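Local coordinates for imelysin-like protein (Psychrobacter arcticus, PDB 3PF0) that is of unknown function but belongs to the imelysin-like (peptidase M75) family, some of whose members are implicated in bacterial iron uptake, at residues Tyr67-Lys72 / Ala106-Ser111; Val115-Ala120 / Lys205-Asn210; Leu127-Tyr132 / Gln166-Leu171; Pro151-Glu156 / Cys186-Ser191; Gly170-Leu175 / Ala262-Gln267. One frame throughout, in Å; residues are numbered along the deposited sequence. Where two conformers were deposited one is given.

Overall arrangement
All five contacts lie in a single, mainly helical chain, and they differ with depth. Interaction 1 is buried and joins helix 48-84 to helix 92-112 through alanines and an aromatic pair. Interaction 2, also buried, sets a loop on helix 183-214 and adds one water. The two touch where Tyr67 meets Trp207. Trp109 links interaction 1 to interaction 3, which is partly buried and joins two helix ends by a backbone bond, bridging waters and side-chain packing. Interactions 3 and 5 share helix 167-176, but interaction 5 is at the surface and is polar and watery. Interaction 4, farthest from the chain centre, uses helix 183-214 like interaction 2. Its Tyr188 reaches helix 167-176.

Interaction 1: residues Tyr67-Lys72 / Ala106-Ser111; sequences YADAAK and AQAWAS
Ala70 and Ala108 face each other across two nearly antiparallel helices. The local axes run at 160° and approach to 8.4 Å, close enough for small side chains to fill the interface. Ala108 CB rests 3.8 Å from Ala70 CA, so the methyl group packs on backbone as much as on side chain.

Beside this pair the larger groups close the buried side. The Trp109 ring reaches back toward helix 48-84 because its CG is anti to the backbone N (chi1 178°). Its CZ3 corner comes to 3.5 Å from Tyr67 CE1, close to the plane of the tyrosine ring. The two rings meet rim to rim with planes 42° apart, and neither covers the face of the other. Ala70 CB sits at the indole edge, 4.3 Å from Trp109 CE3. Helix 183-214 covers this side: Tyr67 touches Ile203 and Trp109 touches Leu200.

The other side is looser. Asp69 is partly exposed there, and its OD2 makes one contact, at 3.5 Å from Ala108 CB. Its OD1 is hydrogen-bonded to Gln73 on its own helix, so the carboxylate looks along that helix for its polar partner.

The contact is thus almost wholly apolar, with the Asp69 carboxylate at its margin. This is a helix pair within the helical core, held by close fit and burial of apolar surface rather than by directed bonds.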
# COMPACT_ATOMS: atom_id res chain seq x y z
N TYR A 67 5.63 6.57 4.84
CA TYR A 67 5.76 5.79 6.05
C TYR A 67 5.39 6.63 7.28
O TYR A 67 4.71 6.11 8.18
CB TYR A 67 7.19 5.21 6.19
CG TYR A 67 7.46 4.05 5.26
CD1 TYR A 67 6.64 2.92 5.25
CD2 TYR A 67 8.59 4.03 4.44
CE1 TYR A 67 6.89 1.85 4.39
CE2 TYR A 67 8.86 2.96 3.59
CZ TYR A 67 8.00 1.87 3.57
OH TYR A 67 8.28 0.79 2.76
N ALA A 68 5.77 7.92 7.30
CA ALA A 68 5.45 8.83 8.40
C ALA A 68 3.93 9.01 8.53
O ALA A 68 3.41 8.97 9.65
CB ALA A 68 6.13 10.19 8.19
N ASP A 69 3.23 9.12 7.39
CA ASP A 69 1.78 9.26 7.35
C ASP A 69 1.09 7.99 7.83
O ASP A 69 0.18 8.10 8.65
CB ASP A 69 1.27 9.63 5.95
CG ASP A 69 -0.21 9.98 5.96
OD1 ASP A 69 -0.63 10.76 6.85
OD2 ASP A 69 -0.95 9.46 5.10
N ALA A 70 1.54 6.80 7.39
CA ALA A 70 0.97 5.54 7.87
C ALA A 70 1.13 5.41 9.41
O ALA A 70 0.19 4.98 10.09
CB ALA A 70 1.61 4.35 7.15
N ALA A 71 2.30 5.82 9.95
CA ALA A 71 2.58 5.79 11.39
C ALA A 71 1.65 6.77 12.16
O ALA A 71 1.10 6.41 13.20
CB ALA A 71 4.04 6.13 11.66
N LYS A 72 1.45 7.98 11.60
CA LYS A 72 0.59 9.04 12.13
C LYS A 72 -0.88 8.54 12.22
O LYS A 72 -1.52 8.69 13.26
CB LYS A 72 0.71 10.27 11.21
CG LYS A 72 -0.18 11.48 11.51
CD LYS A 72 0.02 12.52 10.41
CE LYS A 72 -0.96 13.66 10.44
NZ LYS A 72 -0.55 14.76 9.51
N ALA A 106 -5.60 2.39 6.32
CA ALA A 106 -5.46 1.38 5.26
C ALA A 106 -5.06 2.04 3.94
O ALA A 106 -4.22 1.50 3.23
CB ALA A 106 -6.74 0.58 5.10
N GLN A 107 -5.60 3.24 3.67
CA GLN A 107 -5.29 4.04 2.47
C GLN A 107 -3.82 4.54 2.51
O GLN A 107 -3.14 4.49 1.48
CB GLN A 107 -6.26 5.22 2.34
CG GLN A 107 -7.65 4.81 1.84
CD GLN A 107 -8.58 5.99 1.78
OE1 GLN A 107 -9.03 6.52 2.80
NE2 GLN A 107 -8.92 6.41 0.58
N ALA A 108 -3.34 5.00 3.70
CA ALA A 108 -1.96 5.48 3.91
C ALA A 108 -0.95 4.35 3.71
O ALA A 108 0.09 4.56 3.10
CB ALA A 108 -1.80 6.08 5.30
N TRP A 109 -1.25 3.15 4.21
CA TRP A 109 -0.34 2.03 4.02
C TRP A 109 -0.35 1.54 2.57
O TRP A 109 0.70 1.14 2.06
CB TRP A 109 -0.63 0.88 4.97
CG TRP A 109 0.27 -0.30 4.73
CD1 TRP A 109 -0.06 -1.48 4.12
CD2 TRP A 109 1.70 -0.34 4.93
NE1 TRP A 109 1.06 -2.27 3.98
CE2 TRP A 109 2.15 -1.58 4.44
CE3 TRP A 109 2.63 0.56 5.47
CZ2 TRP A 109 3.50 -1.96 4.51
CZ3 TRP A 109 3.97 0.19 5.52
CH2 TRP A 109 4.39 -1.06 5.05
N ALA A 110 -1.52 1.61 1.89
CA ALA A 110 -1.64 1.23 0.47
C ALA A 110 -0.70 2.09 -0.37
O ALA A 110 -0.04 1.58 -1.27
CB ALA A 110 -3.09 1.37 -0.01
N SER A 111 -0.58 3.39 -0.02
CA SER A 111 0.33 4.33 -0.66
C SER A 111 1.78 3.96 -0.36
O SER A 111 2.58 3.87 -1.30
CB SER A 111 0.02 5.75 -0.20
OG SER A 111 -1.24 6.12 -0.74

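Interaction 2: residues Val115-Ala120 / Lys205-Asn210; sequences VNFGPA and KNWQQN
Trp207 lies across Pro119 and brings its indole to the loop 115-120. CB carries the ring off helix 183-214, and CD1 is the first ring atom to touch, 3.5 Å from Pro119 CG. NE1 comes next, 3.4 Å from Pro119 CD. Trp207 NE1 also gives its N-H to water 1 at 2.9 Å, close to the ring plane. That water accepts from Ala120 N and donates to Phe117 O, so one molecule ties the indole to the loop backbone. Farther out, CZ2 meets Val115 CG1 at 3.9 Å. The tip, CH2, lies 3.8 Å from Phe117 CE2, which sits near the indole plane; the ring planes are 69° apart.

The loop joins helix 92-112 to helix 125-129, and the contact seats it on helix 183-214 of this helical fold.

Pro119 is gripped on a second side by Asn206, whose CG stands opposite the backbone N (chi1 -157°) and so comes to 3.5 Å from Pro119 CG. Asn206 OD1 accepts a bond from Asn210 ND2 at 2.8 Å, with the donor above the carbonyl plane. An alanine in place of Asn206 is likely to open a gap beside the proline ring and leave the Asn210 amide without this acceptor.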
# COMPACT_ATOMS: atom_id res chain seq x y z
N VAL A 115 6.79 1.00 -2.23
CA VAL A 115 8.12 0.48 -1.89
C VAL A 115 7.91 -0.99 -1.46
O VAL A 115 7.14 -1.25 -0.53
CB VAL A 115 8.81 1.35 -0.79
CG1 VAL A 115 10.11 0.72 -0.29
CG2 VAL A 115 9.07 2.76 -1.31
N ASN A 116 8.54 -1.94 -2.17
CA ASN A 116 8.41 -3.37 -1.88
C ASN A 116 9.75 -3.97 -1.41
O ASN A 116 9.94 -5.18 -1.41
CB ASN A 116 7.90 -4.11 -3.14
CG ASN A 116 8.90 -4.18 -4.28
OD1 ASN A 116 9.87 -3.42 -4.34
ND2 ASN A 116 8.70 -5.14 -5.18
N PHE A 117 10.68 -3.10 -0.97
CA PHE A 117 12.00 -3.51 -0.54
C PHE A 117 12.41 -2.75 0.71
O PHE A 117 11.74 -1.80 1.11
CB PHE A 117 13.02 -3.26 -1.68
CG PHE A 117 13.13 -1.82 -2.12
CD1 PHE A 117 12.24 -1.28 -3.05
CD2 PHE A 117 14.15 -1.00 -1.64
CE1 PHE A 117 12.34 0.06 -3.44
CE2 PHE A 117 14.25 0.34 -2.04
CZ PHE A 117 13.36 0.85 -2.95
N GLY A 118 13.52 -3.16 1.31
CA GLY A 118 14.10 -2.49 2.47
C GLY A 118 13.47 -2.76 3.82
O GLY A 118 13.01 -3.87 4.09
N PRO A 119 13.49 -1.74 4.71
CA PRO A 119 13.00 -1.91 6.09
C PRO A 119 11.61 -2.54 6.25
O PRO A 119 11.42 -3.29 7.20
CB PRO A 119 12.97 -0.48 6.63
CG PRO A 119 13.97 0.24 5.84
CD PRO A 119 14.05 -0.38 4.50
N ALA A 120 10.65 -2.24 5.34
CA ALA A 120 9.30 -2.80 5.44
C ALA A 120 9.29 -4.34 5.28
O ALA A 120 8.40 -5.00 5.81
CB ALA A 120 8.38 -2.15 4.42
N LYS A 205 12.01 5.46 10.79
CA LYS A 205 13.31 5.79 11.40
C LYS A 205 14.48 5.16 10.62
O LYS A 205 15.52 5.79 10.48
CB LYS A 205 13.38 5.35 12.87
CG LYS A 205 12.69 6.30 13.84
CD LYS A 205 13.12 6.03 15.28
N ASN A 206 14.27 3.93 10.10
CA ASN A 206 15.25 3.16 9.32
C ASN A 206 15.54 3.85 7.98
O ASN A 206 16.71 3.95 7.60
CB ASN A 206 14.71 1.74 9.10
CG ASN A 206 15.76 0.69 8.81
OD1 ASN A 206 16.73 0.92 8.09
ND2 ASN A 206 15.51 -0.53 9.26
N TRP A 207 14.49 4.29 7.26
CA TRP A 207 14.61 5.01 5.99
C TRP A 207 15.31 6.36 6.20
O TRP A 207 16.15 6.72 5.38
CB TRP A 207 13.24 5.20 5.34
CG TRP A 207 12.94 4.14 4.32
CD1 TRP A 207 12.21 3.01 4.50
CD2 TRP A 207 13.51 4.05 3.00
NE1 TRP A 207 12.26 2.23 3.37
CE2 TRP A 207 13.04 2.85 2.42
CE3 TRP A 207 14.37 4.87 2.25
CZ2 TRP A 207 13.35 2.48 1.11
CZ3 TRP A 207 14.70 4.49 0.96
CH2 TRP A 207 14.19 3.31 0.40
N GLN A 208 14.98 7.09 7.30
CA GLN A 208 15.58 8.39 7.63
C GLN A 208 17.08 8.24 7.88
O GLN A 208 17.86 9.11 7.49
CB GLN A 208 14.90 9.03 8.85
CG GLN A 208 13.57 9.70 8.51
CD GLN A 208 12.75 10.12 9.71
OE1 GLN A 208 12.84 9.56 10.81
NE2 GLN A 208 11.88 11.10 9.50
N GLN A 209 17.47 7.12 8.49
CA GLN A 209 18.86 6.81 8.81
C GLN A 209 19.64 6.25 7.62
O GLN A 209 20.77 6.69 7.40
CB GLN A 209 18.88 5.77 9.96
CG GLN A 209 20.27 5.37 10.44
CD GLN A 209 20.99 6.49 11.16
OE1 GLN A 209 20.50 7.06 12.14
NE2 GLN A 209 22.20 6.79 10.72
N ASN A 210 19.06 5.27 6.88
CA ASN A 210 19.79 4.53 5.85
C ASN A 210 19.36 4.75 4.38
O ASN A 210 19.74 3.94 3.54
CB ASN A 210 19.69 3.02 6.17
CG ASN A 210 20.15 2.63 7.56
OD1 ASN A 210 21.30 2.84 7.96
ND2 ASN A 210 19.25 2.03 8.34
O HOH W 1 10.78 -0.20 3.08

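Interaction 3: residues Leu127-Tyr132 / Gln166-Leu171; sequences LYINYY and QGIPGL
Tyr128 turns one edge of its ring to the amide of Gln166. Its CD1 is 3.4 Å from Gln166 NE2, and the ring and amide planes stand almost perpendicular, 86° apart. Gln166 CG sits between the backbone N and the carbonyl carbon (chi1 57°), and the chain extends beyond it to carry the amide to this edge. NE2 itself is bonded to the backbone carbonyls of Ser162 and Leu158. Gln166 OE1 accepts from water 3 at 2.8 Å, and the same water donates to Tyr128 O. An alanine in place of Gln166 would probably leave the two carbonyls and this water without their mate and uncover the tyrosine edge.

Gly167 CA lies 3.3 Å from Tyr128 O, where any side chain would collide with the end of helix 125-129. Ile168 N donates to Ile129 O at 2.8 Å in a nearly straight bond (167°). The last turn of one helix thus meets the first turn of helix 167-176. Gly167 probably opens the counterpart of the GxHxxE motif of imelysins, with Pro169 at the histidine position.

Pro169 CD is 3.4 Å from Asn130 OD1, and Asn130 ND2 is bonded to Glu113. Tyr131 N, near Pro169 CG, gives its N-H to water 2.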
# COMPACT_ATOMS: atom_id res chain seq x y z
N LEU A 127 4.19 -8.19 6.44
CA LEU A 127 3.11 -9.16 6.61
C LEU A 127 2.47 -9.00 8.00
O LEU A 127 1.27 -9.26 8.14
CB LEU A 127 3.59 -10.59 6.35
CG LEU A 127 3.90 -10.93 4.87
CD1 LEU A 127 4.48 -12.31 4.73
CD2 LEU A 127 2.65 -10.74 3.95
N TYR A 128 3.22 -8.48 8.99
CA TYR A 128 2.70 -8.16 10.32
C TYR A 128 1.90 -6.87 10.23
O TYR A 128 1.03 -6.63 11.06
CB TYR A 128 3.82 -8.02 11.37
CG TYR A 128 4.38 -9.35 11.85
CD1 TYR A 128 3.84 -10.00 12.95
CD2 TYR A 128 5.46 -9.95 11.20
CE1 TYR A 128 4.33 -11.24 13.38
CE2 TYR A 128 5.98 -11.17 11.64
CZ TYR A 128 5.41 -11.81 12.72
OH TYR A 128 5.90 -13.02 13.14
N ILE A 129 2.19 -6.04 9.20
CA ILE A 129 1.50 -4.77 8.94
C ILE A 129 0.24 -5.00 8.08
O ILE A 129 -0.82 -4.45 8.38
CB ILE A 129 2.48 -3.73 8.30
CG1 ILE A 129 3.55 -3.29 9.31
CG2 ILE A 129 1.72 -2.51 7.75
CD1 ILE A 129 4.79 -2.68 8.70
N ASN A 130 0.38 -5.77 6.98
CA ASN A 130 -0.73 -6.06 6.08
C ASN A 130 -0.57 -7.46 5.49
O ASN A 130 0.09 -7.64 4.46
CB ASN A 130 -0.86 -5.00 4.97
CG ASN A 130 -2.13 -5.12 4.15
OD1 ASN A 130 -3.18 -5.51 4.65
ND2 ASN A 130 -2.06 -4.81 2.87
N TYR A 131 -1.17 -8.47 6.16
CA TYR A 131 -1.09 -9.85 5.69
C TYR A 131 -2.04 -10.01 4.51
O TYR A 131 -3.24 -10.22 4.68
CB TYR A 131 -1.38 -10.87 6.82
CG TYR A 131 -0.84 -12.24 6.47
CD1 TYR A 131 -1.54 -13.10 5.64
CD2 TYR A 131 0.44 -12.62 6.88
CE1 TYR A 131 -1.01 -14.33 5.24
CE2 TYR A 131 0.97 -13.86 6.51
CZ TYR A 131 0.25 -14.70 5.69
OH TYR A 131 0.79 -15.92 5.33
N TYR A 132 -1.49 -9.85 3.30
CA TYR A 132 -2.26 -9.87 2.05
C TYR A 132 -1.36 -10.33 0.89
O TYR A 132 -0.23 -9.88 0.81
CB TYR A 132 -2.83 -8.46 1.76
CG TYR A 132 -3.76 -8.39 0.57
CD1 TYR A 132 -5.12 -8.63 0.71
CD2 TYR A 132 -3.27 -8.12 -0.70
CE1 TYR A 132 -5.97 -8.60 -0.39
CE2 TYR A 132 -4.11 -8.08 -1.81
CZ TYR A 132 -5.47 -8.33 -1.65
OH TYR A 132 -6.31 -8.31 -2.73
N GLN A 166 -3.02 -9.90 13.21
CA GLN A 166 -2.75 -8.51 13.53
C GLN A 166 -2.62 -7.64 12.27
O GLN A 166 -2.92 -8.08 11.16
CB GLN A 166 -1.49 -8.41 14.42
CG GLN A 166 -0.25 -9.02 13.79
CD GLN A 166 0.88 -9.17 14.77
OE1 GLN A 166 1.47 -8.18 15.23
NE2 GLN A 166 1.24 -10.40 15.06
N GLY A 167 -2.15 -6.40 12.46
CA GLY A 167 -1.97 -5.42 11.39
C GLY A 167 -3.29 -4.87 10.87
O GLY A 167 -4.34 -5.04 11.51
N ILE A 168 -3.24 -4.26 9.68
CA ILE A 168 -4.41 -3.68 9.01
C ILE A 168 -5.55 -4.73 8.82
O ILE A 168 -6.67 -4.41 9.24
CB ILE A 168 -4.01 -2.96 7.69
CG1 ILE A 168 -3.25 -1.66 8.04
CG2 ILE A 168 -5.22 -2.66 6.78
CD1 ILE A 168 -2.29 -1.25 7.08
N PRO A 169 -5.34 -5.98 8.30
CA PRO A 169 -6.49 -6.91 8.16
C PRO A 169 -7.02 -7.44 9.50
O PRO A 169 -8.21 -7.77 9.58
CB PRO A 169 -5.93 -8.05 7.31
CG PRO A 169 -4.45 -8.01 7.54
CD PRO A 169 -4.11 -6.57 7.72
N GLY A 170 -6.15 -7.52 10.52
CA GLY A 170 -6.53 -7.94 11.87
C GLY A 170 -7.48 -6.92 12.49
O GLY A 170 -8.53 -7.27 13.02
N LEU A 171 -7.11 -5.63 12.39
CA LEU A 171 -7.92 -4.52 12.90
C LEU A 171 -9.26 -4.42 12.14
O LEU A 171 -10.31 -4.22 12.76
CB LEU A 171 -7.13 -3.21 12.79
CG LEU A 171 -6.06 -3.00 13.86
CD1 LEU A 171 -4.97 -2.04 13.40
CD2 LEU A 171 -6.68 -2.55 15.19
O HOH W 2 -1.31 -8.14 8.91
O HOH W 3 1.52 -5.81 13.80

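Interaction 4: residues Pro151-Glu156 / Cys186-Ser191; sequences PALTAE and CAYVMS
Ser191 and Leu153 meet at the centre of this contact. The serine OG lies anti to its own carbonyl carbon, beside the backbone N (chi1 -67°). This turns it back along helix 183-214 and outward to the loop at once. Ser191 OG is 2.7 Å from Leu153 O and 2.8 Å from Ala187 O of its own helix.

Leu153 enters from the loop 151-156. Its CG is anti to the backbone N (chi1 -171°), and chi2 of 63° sets CD2 against the tyrosine ring, 3.7 Å from Tyr188 CD1. The leucine and tyrosine side chains lie side by side and point the same way. Leu146 of helix 138-149 touches both residues. The far end of the tyrosine is fixed too, because its OH is hydrogen-bonded to Val165 O.

Small residues make up the flanks. Ala187 CB packs 3.5 Å from Pro151 O. At the other end Ala155 CA lies 3.6 Å from Ser191 O, a CH-O contact, and Ala155 CB is close to the same oxygen.

Cys186, a turn before Met190, forms the disulfide with Cys85. The covalent tie to Cys85, just after helix 48-84, therefore starts next to the alanine that meets the loop.

The chemistry is mixed: Leu153 and Tyr188 supply apolar packing, and beside them the buried serine hydroxyl sits close to backbone carbonyls of both helix and loop.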
# COMPACT_ATOMS: atom_id res chain seq x y z
N PRO A 151 -8.14 -11.92 26.67
CA PRO A 151 -9.05 -10.76 26.83
C PRO A 151 -8.33 -9.50 27.29
O PRO A 151 -8.86 -8.40 27.14
CB PRO A 151 -10.07 -11.24 27.88
CG PRO A 151 -9.77 -12.70 28.11
CD PRO A 151 -8.35 -12.91 27.75
N ALA A 152 -7.12 -9.66 27.87
CA ALA A 152 -6.25 -8.59 28.36
C ALA A 152 -4.94 -8.58 27.54
O ALA A 152 -3.83 -8.53 28.09
CB ALA A 152 -5.98 -8.78 29.85
N LEU A 153 -5.08 -8.64 26.22
CA LEU A 153 -3.97 -8.64 25.27
C LEU A 153 -3.20 -7.32 25.32
O LEU A 153 -3.80 -6.24 25.46
CB LEU A 153 -4.53 -8.88 23.86
CG LEU A 153 -3.54 -9.15 22.71
CD1 LEU A 153 -2.73 -10.42 22.93
CD2 LEU A 153 -4.28 -9.24 21.40
N THR A 154 -1.87 -7.40 25.23
CA THR A 154 -1.02 -6.21 25.19
C THR A 154 -0.40 -6.14 23.79
O THR A 154 -0.30 -7.16 23.12
CB THR A 154 0.06 -6.22 26.28
OG1 THR A 154 0.98 -7.27 25.99
CG2 THR A 154 -0.50 -6.36 27.69
N ALA A 155 0.04 -4.93 23.38
CA ALA A 155 0.72 -4.69 22.11
C ALA A 155 1.97 -5.55 21.95
O ALA A 155 2.20 -6.11 20.88
CB ALA A 155 1.10 -3.23 22.01
N GLU A 156 2.77 -5.69 23.04
CA GLU A 156 4.04 -6.43 23.05
C GLU A 156 3.82 -7.92 22.87
O GLU A 156 4.64 -8.59 22.24
CB GLU A 156 4.82 -6.15 24.35
CG GLU A 156 5.16 -4.68 24.58
CD GLU A 156 4.04 -3.78 25.08
OE1 GLU A 156 3.03 -4.31 25.61
OE2 GLU A 156 4.15 -2.55 24.90
N CYS A 186 -11.98 -4.45 22.53
CA CYS A 186 -11.41 -3.13 22.75
C CYS A 186 -9.91 -3.21 23.02
O CYS A 186 -9.14 -2.44 22.44
CB CYS A 186 -12.13 -2.43 23.89
SG CYS A 186 -13.20 -1.09 23.34
N ALA A 187 -9.50 -4.18 23.87
CA ALA A 187 -8.11 -4.43 24.23
C ALA A 187 -7.32 -4.86 23.00
O ALA A 187 -6.15 -4.48 22.88
CB ALA A 187 -8.01 -5.50 25.33
N TYR A 188 -7.95 -5.62 22.09
CA TYR A 188 -7.31 -6.08 20.86
C TYR A 188 -7.04 -4.91 19.91
O TYR A 188 -5.97 -4.85 19.31
CB TYR A 188 -8.14 -7.17 20.13
CG TYR A 188 -7.57 -7.50 18.76
CD1 TYR A 188 -6.57 -8.46 18.61
CD2 TYR A 188 -7.95 -6.78 17.63
CE1 TYR A 188 -5.97 -8.70 17.38
CE2 TYR A 188 -7.36 -7.01 16.39
CZ TYR A 188 -6.38 -7.98 16.26
OH TYR A 188 -5.80 -8.19 15.04
N VAL A 189 -8.03 -4.03 19.70
CA VAL A 189 -7.95 -2.90 18.76
C VAL A 189 -6.84 -1.95 19.21
O VAL A 189 -6.06 -1.49 18.38
CB VAL A 189 -9.33 -2.21 18.57
CG1 VAL A 189 -9.21 -0.87 17.83
CG2 VAL A 189 -10.32 -3.15 17.85
N MSE A 190 -6.73 -1.73 20.54
CA MSE A 190 -5.68 -0.89 21.12
C MSE A 190 -4.32 -1.55 20.97
O MSE A 190 -3.37 -0.88 20.56
CB MSE A 190 -5.97 -0.62 22.60
CG MSE A 190 -7.10 0.39 22.82
SE MSE A 190 -7.57 0.46 24.70
CE MSE A 190 -5.92 1.27 25.41
N SER A 191 -4.24 -2.87 21.25
CA SER A 191 -2.98 -3.65 21.13
C SER A 191 -2.49 -3.72 19.69
O SER A 191 -1.31 -3.49 19.45
CB SER A 191 -3.16 -5.06 21.66
OG SER A 191 -3.38 -5.03 23.06

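Interaction 5: residues Gly170-Leu175 / Ala262-Gln267; sequences GLEEAL and AATAGQ
Glu172 reaches straight out from helix 167-176 into the turn at 262-265. Its CG is anti to the backbone N (chi1 -178°) and the rest of the chain is extended, so the carboxylate meets the loop at full length. OE2 accepts the N-H of Ala265 at 2.8 Å, with an angle of 158°, through the lone pair that faces away from OE1. Thr264 N is also near, 3.1 Å from the same oxygen. Ala265 CB packs 3.4 Å from OE2 as well.

The other oxygen, OE1, faces water. Waters 4 and 5 each donate to it at 2.7 Å. Water 4 accepts from Ala262 N, and water 5 more weakly from Ala263 N.

Glu172 is probably the closing glutamate of the imelysin GxHxxE motif. Here it joins its helix to the loop just ahead of helix 268-283. Trp102 of helix 92-112 packs against both Glu172 and Ala265.

Thr264 CB lies 3.5 Å from Glu172 OE2, and the two side chains cross obliquely. Glu173 meets the threonine at about a right angle. Its chain is bent at chi2 (51°), which brings OE1 back to 4.1 Å from Thr264 OG1. Water 6 lies between these oxygens, 2.8 Å from OG1, and Glu173 OE1 also takes a weak bond from His140.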
# COMPACT_ATOMS: atom_id res chain seq x y z
N GLY A 170 -6.15 -7.52 10.52
CA GLY A 170 -6.53 -7.94 11.87
C GLY A 170 -7.48 -6.92 12.49
O GLY A 170 -8.53 -7.27 13.02
N LEU A 171 -7.11 -5.63 12.39
CA LEU A 171 -7.92 -4.52 12.90
C LEU A 171 -9.26 -4.42 12.14
O LEU A 171 -10.31 -4.22 12.76
CB LEU A 171 -7.13 -3.21 12.79
CG LEU A 171 -6.06 -3.00 13.86
CD1 LEU A 171 -4.97 -2.04 13.40
CD2 LEU A 171 -6.68 -2.55 15.19
N GLU A 172 -9.23 -4.65 10.83
CA GLU A 172 -10.42 -4.62 9.99
C GLU A 172 -11.44 -5.63 10.49
O GLU A 172 -12.62 -5.29 10.65
CB GLU A 172 -10.04 -4.93 8.54
CG GLU A 172 -11.24 -4.86 7.60
CD GLU A 172 -10.99 -5.33 6.19
OE1 GLU A 172 -9.90 -5.90 5.93
OE2 GLU A 172 -11.88 -5.14 5.34
N GLU A 173 -10.97 -6.85 10.74
CA GLU A 173 -11.76 -7.97 11.21
C GLU A 173 -12.35 -7.67 12.58
O GLU A 173 -13.54 -7.90 12.77
CB GLU A 173 -10.90 -9.25 11.23
CG GLU A 173 -11.68 -10.52 11.54
CD GLU A 173 -12.93 -10.75 10.71
OE1 GLU A 173 -12.79 -11.04 9.50
OE2 GLU A 173 -14.05 -10.62 11.26
N ALA A 174 -11.54 -7.15 13.53
CA ALA A 174 -12.02 -6.84 14.87
C ALA A 174 -13.05 -5.69 14.88
O ALA A 174 -14.02 -5.76 15.63
CB ALA A 174 -10.86 -6.50 15.78
N LEU A 175 -12.86 -4.67 14.01
CA LEU A 175 -13.78 -3.52 13.93
C LEU A 175 -15.09 -3.83 13.17
O LEU A 175 -16.12 -3.19 13.44
CB LEU A 175 -13.09 -2.30 13.31
CG LEU A 175 -12.00 -1.66 14.18
CD1 LEU A 175 -11.16 -0.71 13.38
CD2 LEU A 175 -12.59 -0.97 15.41
N ALA A 262 -9.54 -4.74 1.67
CA ALA A 262 -10.66 -4.20 2.47
C ALA A 262 -12.02 -4.86 2.10
O ALA A 262 -13.05 -4.18 2.03
CB ALA A 262 -10.75 -2.68 2.35
N ALA A 263 -12.01 -6.20 1.91
CA ALA A 263 -13.19 -6.99 1.56
C ALA A 263 -14.26 -6.97 2.65
O ALA A 263 -15.44 -6.88 2.32
CB ALA A 263 -12.79 -8.43 1.26
N THR A 264 -13.86 -7.09 3.93
CA THR A 264 -14.80 -7.12 5.06
C THR A 264 -15.43 -5.73 5.26
O THR A 264 -16.63 -5.64 5.47
CB THR A 264 -14.08 -7.62 6.32
OG1 THR A 264 -13.50 -8.90 6.04
CG2 THR A 264 -15.01 -7.75 7.50
N ALA A 265 -14.61 -4.67 5.15
CA ALA A 265 -15.04 -3.27 5.27
C ALA A 265 -15.87 -2.83 4.05
O ALA A 265 -16.68 -1.91 4.16
CB ALA A 265 -13.82 -2.37 5.41
N GLY A 266 -15.66 -3.50 2.92
CA GLY A 266 -16.32 -3.19 1.66
C GLY A 266 -15.81 -1.87 1.11
O GLY A 266 -16.59 -1.07 0.57
N GLN A 267 -14.50 -1.62 1.27
CA GLN A 267 -13.88 -0.37 0.82
C GLN A 267 -12.73 -0.62 -0.17
O GLN A 267 -11.71 0.07 -0.11
CB GLN A 267 -13.40 0.44 2.05
CG GLN A 267 -14.53 0.92 2.98
CD GLN A 267 -15.44 1.97 2.36
OE1 GLN A 267 -15.10 2.63 1.38
NE2 GLN A 267 -16.63 2.14 2.94
O HOH W 4 -7.86 -5.10 4.43
O HOH W 5 -10.59 -7.68 4.00
O HOH W 6 -11.58 -9.95 7.72